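Ribokinase (Thermotoga maritima, PDB 1VM7) probably phosphorylates D-ribose at O-5, using ATP with a divalent cation such as magnesium, to give D-ribose 5-phosphate. Local coordinates at residues A58-K63 / G257-G262; T103-I108 / I119-A124; P189-I194 / V225-K230. All coordinates share one frame; numbering follows the deposited sequence.

Contact 1: residues A58-K63 / G257-G262; sequences AVTVAK and GDVFNG
Val61 and Gly262 mark the nearest backbone approach, with CA atoms 4.9 Å apart, where two helical segments cross at -47° with their axes 8.0 Å from each other. Thr60 makes the largest single contribution and reaches across with both branches. Its CG2 lies 3.5 Å from Val259 O, while its OG1 sits 3.8 Å from Val259 CG2, the two side chains crossing at about a right angle. A chi1 of -59° accounts for this division: CG2 stands anti to the backbone N, and OG1 is left beside that N, where it hydrogen-bonds to Asn56 O one turn earlier in its own helix. The hydroxyl's polar demand is thus met within helix 53-65, and toward Val259 it acts as a packing surface. Gly262 has no side chain, which lets Thr60 CB come to 4.2 Å from Gly262 CA. Beside it, Val61 lays one branch against the same glycine, with its CG2 3.6 Å from Gly262 O. In this PfkB-family fold the pair joins helix 53-65, whose first turn carries most of the predicted ribose-binding residues Gly52-Asn56, to helix 256-269, whose first turn holds the predicted proton acceptor Asp258. The carboxylate of Asp258 leads away from the 58-63 segment: OD1 accepts from Gln57 NE2 and OD2 from Asn56 ND2, so two donors from helix 53-65 fix its rotation. Val259 also packs on Ala284 and Ser288 of helix 274-288, and Val61 on Cys69 of strand 69-75.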
# COMPACT_ATOMS: atom_id res chain seq x y z
N ALA A 58 -18.75 -5.17 13.48
CA ALA A 58 -19.80 -5.88 12.75
C ALA A 58 -19.49 -7.37 12.63
O ALA A 58 -20.36 -8.23 12.84
CB ALA A 58 -19.97 -5.31 11.41
N VAL A 59 -18.26 -7.68 12.27
CA VAL A 59 -17.82 -9.09 12.14
C VAL A 59 -17.90 -9.80 13.49
O VAL A 59 -18.22 -11.00 13.56
CB VAL A 59 -16.39 -9.18 11.56
CG1 VAL A 59 -15.83 -10.62 11.62
CG2 VAL A 59 -16.35 -8.69 10.15
N THR A 60 -17.61 -9.06 14.57
CA THR A 60 -17.77 -9.59 15.90
C THR A 60 -19.26 -9.90 16.16
O THR A 60 -19.59 -10.99 16.61
CB THR A 60 -17.14 -8.65 16.99
OG1 THR A 60 -15.74 -8.48 16.72
CG2 THR A 60 -17.30 -9.22 18.33
N VAL A 61 -20.12 -8.93 15.87
CA VAL A 61 -21.54 -9.10 16.09
C VAL A 61 -22.05 -10.33 15.35
O VAL A 61 -22.69 -11.19 15.97
CB VAL A 61 -22.29 -7.81 15.70
CG1 VAL A 61 -23.78 -8.09 15.59
CG2 VAL A 61 -21.97 -6.67 16.74
N ALA A 62 -21.72 -10.43 14.06
CA ALA A 62 -22.15 -11.52 13.20
C ALA A 62 -21.66 -12.85 13.72
O ALA A 62 -22.44 -13.79 13.89
CB ALA A 62 -21.67 -11.28 11.75
N LYS A 63 -20.38 -12.92 14.07
CA LYS A 63 -19.78 -14.19 14.46
C LYS A 63 -20.19 -14.63 15.86
O LYS A 63 -20.44 -15.81 16.10
CB LYS A 63 -18.26 -14.07 14.32
CG LYS A 63 -17.52 -15.41 14.24
CD LYS A 63 -16.08 -15.21 13.77
CE LYS A 63 -15.31 -16.53 13.93
NZ LYS A 63 -13.82 -16.26 13.88
N GLY A 257 -10.74 -4.14 21.61
CA GLY A 257 -11.78 -3.19 21.98
C GLY A 257 -13.01 -3.34 21.09
O GLY A 257 -14.11 -3.25 21.57
N ASP A 258 -12.76 -3.54 19.80
CA ASP A 258 -13.78 -3.84 18.79
C ASP A 258 -14.52 -5.13 19.12
O ASP A 258 -15.75 -5.21 19.02
CB ASP A 258 -13.11 -3.98 17.41
CG ASP A 258 -12.46 -2.68 16.92
OD1 ASP A 258 -13.03 -1.59 17.24
OD2 ASP A 258 -11.42 -2.75 16.20
N VAL A 259 -13.75 -6.16 19.47
CA VAL A 259 -14.36 -7.41 19.92
C VAL A 259 -15.19 -7.18 21.18
O VAL A 259 -16.33 -7.62 21.25
CB VAL A 259 -13.30 -8.52 20.14
CG1 VAL A 259 -13.91 -9.79 20.72
CG2 VAL A 259 -12.65 -8.88 18.83
N PHE A 260 -14.65 -6.45 22.16
CA PHE A 260 -15.43 -6.13 23.32
C PHE A 260 -16.75 -5.47 22.94
O PHE A 260 -17.81 -5.88 23.40
CB PHE A 260 -14.67 -5.23 24.29
CG PHE A 260 -15.50 -4.84 25.45
CD1 PHE A 260 -15.70 -5.72 26.49
CD2 PHE A 260 -16.22 -3.66 25.43
CE1 PHE A 260 -16.52 -5.39 27.56
CE2 PHE A 260 -17.06 -3.33 26.48
CZ PHE A 260 -17.20 -4.20 27.56
N ASN A 261 -16.68 -4.42 22.12
CA ASN A 261 -17.89 -3.65 21.81
C ASN A 261 -18.96 -4.51 21.13
O ASN A 261 -20.13 -4.42 21.51
CB ASN A 261 -17.57 -2.39 20.98
CG ASN A 261 -17.10 -1.21 21.85
OD1 ASN A 261 -16.34 -1.39 22.77
ND2 ASN A 261 -17.57 -0.01 21.53
N GLY A 262 -18.55 -5.33 20.16
CA GLY A 262 -19.48 -6.17 19.41
C GLY A 262 -20.12 -7.24 20.25
O GLY A 262 -21.33 -7.46 20.20

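Contact 2: residues T103-I108 / I119-A124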
# COMPACT_ATOMS: atom_id res chain seq x y z
N THR A 103 -11.57 1.86 -1.81
CA THR A 103 -11.88 1.36 -0.50
C THR A 103 -10.81 1.92 0.43
O THR A 103 -9.67 2.01 0.03
CB THR A 103 -11.86 -0.21 -0.49
OG1 THR A 103 -12.81 -0.74 -1.42
CG2 THR A 103 -12.15 -0.77 0.91
N GLY A 104 -11.17 2.26 1.66
CA GLY A 104 -10.22 2.80 2.63
C GLY A 104 -9.12 1.77 2.86
O GLY A 104 -9.37 0.52 2.82
N ARG A 105 -7.91 2.28 3.03
CA ARG A 105 -6.74 1.44 3.22
C ARG A 105 -5.73 2.07 4.17
O ARG A 105 -5.71 3.29 4.36
CB ARG A 105 -6.13 1.06 1.89
CG ARG A 105 -5.58 2.13 1.00
CD ARG A 105 -5.51 1.57 -0.40
NE ARG A 105 -6.85 1.25 -0.85
CZ ARG A 105 -7.18 0.60 -1.97
NH1 ARG A 105 -6.28 0.18 -2.84
NH2 ARG A 105 -8.46 0.39 -2.21
N ALA A 106 -4.98 1.24 4.84
CA ALA A 106 -3.92 1.71 5.73
C ALA A 106 -2.66 0.96 5.30
O ALA A 106 -2.68 -0.26 5.08
CB ALA A 106 -4.25 1.46 7.16
N PHE A 107 -1.59 1.72 5.13
CA PHE A 107 -0.30 1.17 4.71
C PHE A 107 0.62 1.16 5.91
O PHE A 107 1.04 2.22 6.40
CB PHE A 107 0.30 2.03 3.63
CG PHE A 107 -0.55 2.13 2.42
CD1 PHE A 107 -1.52 3.12 2.32
CD2 PHE A 107 -0.42 1.23 1.39
CE1 PHE A 107 -2.31 3.22 1.19
CE2 PHE A 107 -1.21 1.35 0.24
CZ PHE A 107 -2.14 2.33 0.15
N ILE A 108 0.89 -0.05 6.39
CA ILE A 108 1.53 -0.25 7.67
C ILE A 108 2.92 -0.80 7.41
O ILE A 108 3.08 -1.92 6.92
CB ILE A 108 0.73 -1.23 8.58
CG1 ILE A 108 -0.72 -0.78 8.76
CG2 ILE A 108 1.46 -1.41 9.96
CD1 ILE A 108 -1.67 -1.85 9.24
N ILE A 119 0.39 4.96 7.17
CA ILE A 119 -0.28 5.95 6.36
C ILE A 119 -1.71 5.47 6.09
O ILE A 119 -1.89 4.36 5.58
CB ILE A 119 0.42 6.16 5.04
CG1 ILE A 119 1.80 6.81 5.26
CG2 ILE A 119 -0.41 7.06 4.15
CD1 ILE A 119 2.76 6.58 4.08
N ILE A 120 -2.69 6.31 6.42
CA ILE A 120 -4.08 5.98 6.31
C ILE A 120 -4.73 6.77 5.19
O ILE A 120 -4.64 7.98 5.17
CB ILE A 120 -4.84 6.28 7.63
CG1 ILE A 120 -4.42 5.26 8.68
CG2 ILE A 120 -6.37 6.19 7.40
CD1 ILE A 120 -4.97 5.51 10.03
N PHE A 121 -5.38 6.05 4.27
CA PHE A 121 -6.15 6.67 3.20
C PHE A 121 -7.60 6.37 3.47
O PHE A 121 -8.06 5.23 3.29
CB PHE A 121 -5.72 6.15 1.86
CG PHE A 121 -6.54 6.69 0.72
CD1 PHE A 121 -6.41 7.99 0.34
CD2 PHE A 121 -7.42 5.88 0.04
CE1 PHE A 121 -7.15 8.48 -0.74
CE2 PHE A 121 -8.14 6.35 -1.04
CZ PHE A 121 -8.01 7.65 -1.41
N PRO A 122 -8.32 7.36 3.97
CA PRO A 122 -9.72 7.08 4.28
C PRO A 122 -10.57 6.57 3.14
O PRO A 122 -11.38 5.67 3.33
CB PRO A 122 -10.24 8.39 4.83
CG PRO A 122 -9.03 9.07 5.35
CD PRO A 122 -7.92 8.69 4.44
N GLY A 123 -10.40 7.18 1.99
CA GLY A 123 -11.07 6.76 0.79
C GLY A 123 -12.57 6.77 0.99
O GLY A 123 -13.14 7.75 1.50
N ALA A 124 -13.18 5.64 0.62
CA ALA A 124 -14.62 5.46 0.66
C ALA A 124 -15.23 5.80 2.02
O ALA A 124 -16.36 6.27 2.07
CB ALA A 124 -14.97 4.02 0.26
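Phe107 and Ile119 face each other as an antiparallel hydrogen-bonded pair, and Phe107 N donates to Ile119 O over 2.7 Å at a nearly straight 177°. The return bond from Ile119 N to Phe107 O completes that pair, and Arg105 and Phe121 exchange a second set, the shorter being Phe121 N to Arg105 O at 2.8 Å. On the face carrying Arg105, Phe107, Ile119 and Phe121, the Arg105 and Phe121 side chains run side by side in the same direction, CG of Arg105 being 4.1 Å from CB of Phe121, with guanidinium and ring planes 88° apart. Arg105 then bends back at chi3 (63°) and grips Thr103 O with two nitrogens, NE at 3.1 Å and NH2 at 3.0 Å, with Thr103 O nearly in the guanidinium plane; NH2 also forms a salt bridge with Asp78, a second partner for the group. Between the two segments the other face offers less: Ala106 CB meets Ile120 CG1 at 4.1 Å, and Ile120 is partly exposed. Beyond Phe121 the chains part from strand pairing, and Ala124 CB merely touches Thr103 CA at 4.1 Å, while Gly123 N lies over one face of the Phe121 ring, toward its rim. The outer edge is not left to solvent, because Ile119 and Ile120 pair in parallel with a strand of the second subunit, and Phe107 packs on Leu29 of that subunit. The evidence describes a beta hairpin of the four-stranded lid sheet, continued across the dimer interface as in the beta-clasp of ribokinases.

Contact 3: residues P189-I194 / V225-K230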
# COMPACT_ATOMS: atom_id res chain seq x y z
N PRO A 189 -14.55 4.39 25.94
CA PRO A 189 -13.18 4.76 25.64
C PRO A 189 -12.21 3.76 26.25
O PRO A 189 -12.52 3.17 27.25
CB PRO A 189 -13.02 6.12 26.36
CG PRO A 189 -13.90 5.95 27.55
CD PRO A 189 -15.09 5.18 27.06
N ASN A 190 -11.05 3.58 25.62
CA ASN A 190 -9.94 2.93 26.30
C ASN A 190 -9.21 3.97 27.14
O ASN A 190 -9.65 5.12 27.22
CB ASN A 190 -8.99 2.24 25.29
CG ASN A 190 -8.23 3.22 24.40
OD1 ASN A 190 -7.96 4.37 24.77
ND2 ASN A 190 -7.87 2.75 23.19
N GLU A 191 -8.11 3.59 27.77
CA GLU A 191 -7.49 4.45 28.77
C GLU A 191 -6.85 5.70 28.15
O GLU A 191 -6.97 6.81 28.69
CB GLU A 191 -6.47 3.67 29.59
CG GLU A 191 -5.90 4.49 30.72
CD GLU A 191 -5.41 3.65 31.87
OE1 GLU A 191 -5.21 2.43 31.68
OE2 GLU A 191 -5.25 4.23 32.95
N LYS A 192 -6.19 5.53 27.01
CA LYS A 192 -5.62 6.67 26.29
C LYS A 192 -6.72 7.60 25.78
O LYS A 192 -6.58 8.81 25.83
CB LYS A 192 -4.74 6.23 25.11
CG LYS A 192 -3.40 5.59 25.58
CD LYS A 192 -2.20 5.99 24.71
CE LYS A 192 -0.89 5.50 25.35
NZ LYS A 192 0.24 6.48 25.13
N GLU A 193 -7.81 7.02 25.29
CA GLU A 193 -8.92 7.83 24.83
C GLU A 193 -9.60 8.64 25.93
O GLU A 193 -9.86 9.83 25.75
CB GLU A 193 -9.93 6.99 24.10
CG GLU A 193 -9.36 6.48 22.78
CD GLU A 193 -10.12 5.30 22.24
OE1 GLU A 193 -10.99 4.77 22.95
OE2 GLU A 193 -9.82 4.89 21.09
N ILE A 194 -9.87 8.03 27.07
CA ILE A 194 -10.57 8.75 28.10
C ILE A 194 -9.71 9.94 28.59
O ILE A 194 -10.25 11.01 28.93
CB ILE A 194 -11.11 7.86 29.25
CG1 ILE A 194 -12.25 8.61 29.97
CG2 ILE A 194 -10.01 7.47 30.21
CD1 ILE A 194 -13.07 7.80 30.97
N VAL A 225 -15.06 1.97 30.54
CA VAL A 225 -13.67 2.25 30.24
C VAL A 225 -12.91 0.94 30.09
O VAL A 225 -12.79 0.19 31.03
CB VAL A 225 -12.99 3.12 31.30
CG1 VAL A 225 -11.64 3.62 30.79
CG2 VAL A 225 -13.90 4.32 31.68
N LYS A 226 -12.39 0.68 28.89
CA LYS A 226 -11.63 -0.53 28.63
C LYS A 226 -10.21 -0.33 29.13
O LYS A 226 -9.50 0.52 28.60
CB LYS A 226 -11.61 -0.85 27.15
CG LYS A 226 -12.99 -0.82 26.47
CD LYS A 226 -12.89 -1.16 24.98
CE LYS A 226 -13.63 -0.15 24.08
NZ LYS A 226 -13.40 -0.43 22.63
N LEU A 227 -9.79 -1.09 30.14
CA LEU A 227 -8.46 -0.89 30.74
C LEU A 227 -7.40 -1.95 30.41
O LEU A 227 -6.40 -2.02 31.10
CB LEU A 227 -8.55 -0.76 32.27
CG LEU A 227 -9.61 0.18 32.86
CD1 LEU A 227 -9.61 0.06 34.39
CD2 LEU A 227 -9.34 1.60 32.42
N GLY A 228 -7.60 -2.75 29.37
CA GLY A 228 -6.60 -3.77 28.99
C GLY A 228 -6.51 -4.86 30.04
O GLY A 228 -7.52 -5.51 30.33
N ASP A 229 -5.32 -5.04 30.61
CA ASP A 229 -5.05 -6.03 31.68
C ASP A 229 -5.89 -5.78 32.91
O ASP A 229 -6.20 -6.70 33.69
CB ASP A 229 -3.60 -5.92 32.16
CG ASP A 229 -2.60 -5.90 31.04
OD1 ASP A 229 -3.03 -6.03 29.88
OD2 ASP A 229 -1.39 -5.74 31.33
N LYS A 230 -6.20 -4.50 33.13
CA LYS A 230 -6.80 -4.09 34.38
C LYS A 230 -8.29 -4.30 34.33
O LYS A 230 -8.97 -4.19 35.35
CB LYS A 230 -6.45 -2.62 34.67
CG LYS A 230 -5.00 -2.39 35.11
O HOH W 1 -6.47 1.24 27.42
O HOH W 2 -11.81 2.49 22.03
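Pro189 O is shared by two consecutive residues of the opposite segment: Lys226 N donates to it in a hydrogen bond of 3.0 Å (N-H...O angle 155°), and Val225 CA approaches it in a CA-H...O contact of 3.3 Å. Water supplements this bond. Glu191 N donates to one water at 2.9 Å, which in turn makes a weak bond to Lys226 O. A second water donates to Glu193 OE1 at 2.6 Å and accepts a weak bond from Lys226 NZ. Just before helix 191-202, Asn190 and Glu193 form a capping box. Glu193 N meets Asn190 OD1 at 2.7 Å, almost along the C=O axis, and Asn190 N bonds to Glu193 OE1 from above the carboxylate plane. The chi1 of Asn190 (68°) places its amide between the backbone N and the carbonyl carbon, folded over the helix start and away from Lys226. Topologically the segments lie at the C-terminal ends of parallel neighbours 186-187 and 222-226 of the large sheet, which a beta-alpha-beta crossover through helices 191-202 and 208-217 joins, and both segments contribute predicted ATP-binding residues. Nearer the helix 208-217 side the contact turns apolar. Ile194 CD1 meets Val225 CG2 at 3.6 Å, the side chains crossing at about a right angle, and Val208 packs against both. Lys226 extends past Pro189 O, bends at chi3 (-131°), and fixes its NZ by a salt bridge to Asp169 and a hydrogen bond to Asn261 OD1.

Contacts 1 and 3 meet directly, although their centres are 17 Å apart: Lys226 NZ comes 3.1 Å from Gly257 O in a weak hydrogen bond, and Lys226 CD lies 4.2 Å from Phe260 CD2. The strand end of 225-230 is thereby tied to the start of helix 256-269, joining predicted ATP-site residues to the predicted proton acceptor Asp258. Contact 2 touches neither, its nearest atoms being about 12 Å from each. It belongs to the lid sheet, yet Ala106 comes within about 3 Å, side chain to side chain, of Asn24, a predicted ribose-binding residue. Along the chain, contacts 2 and 3 follow one another inside the loop closed by contact 1.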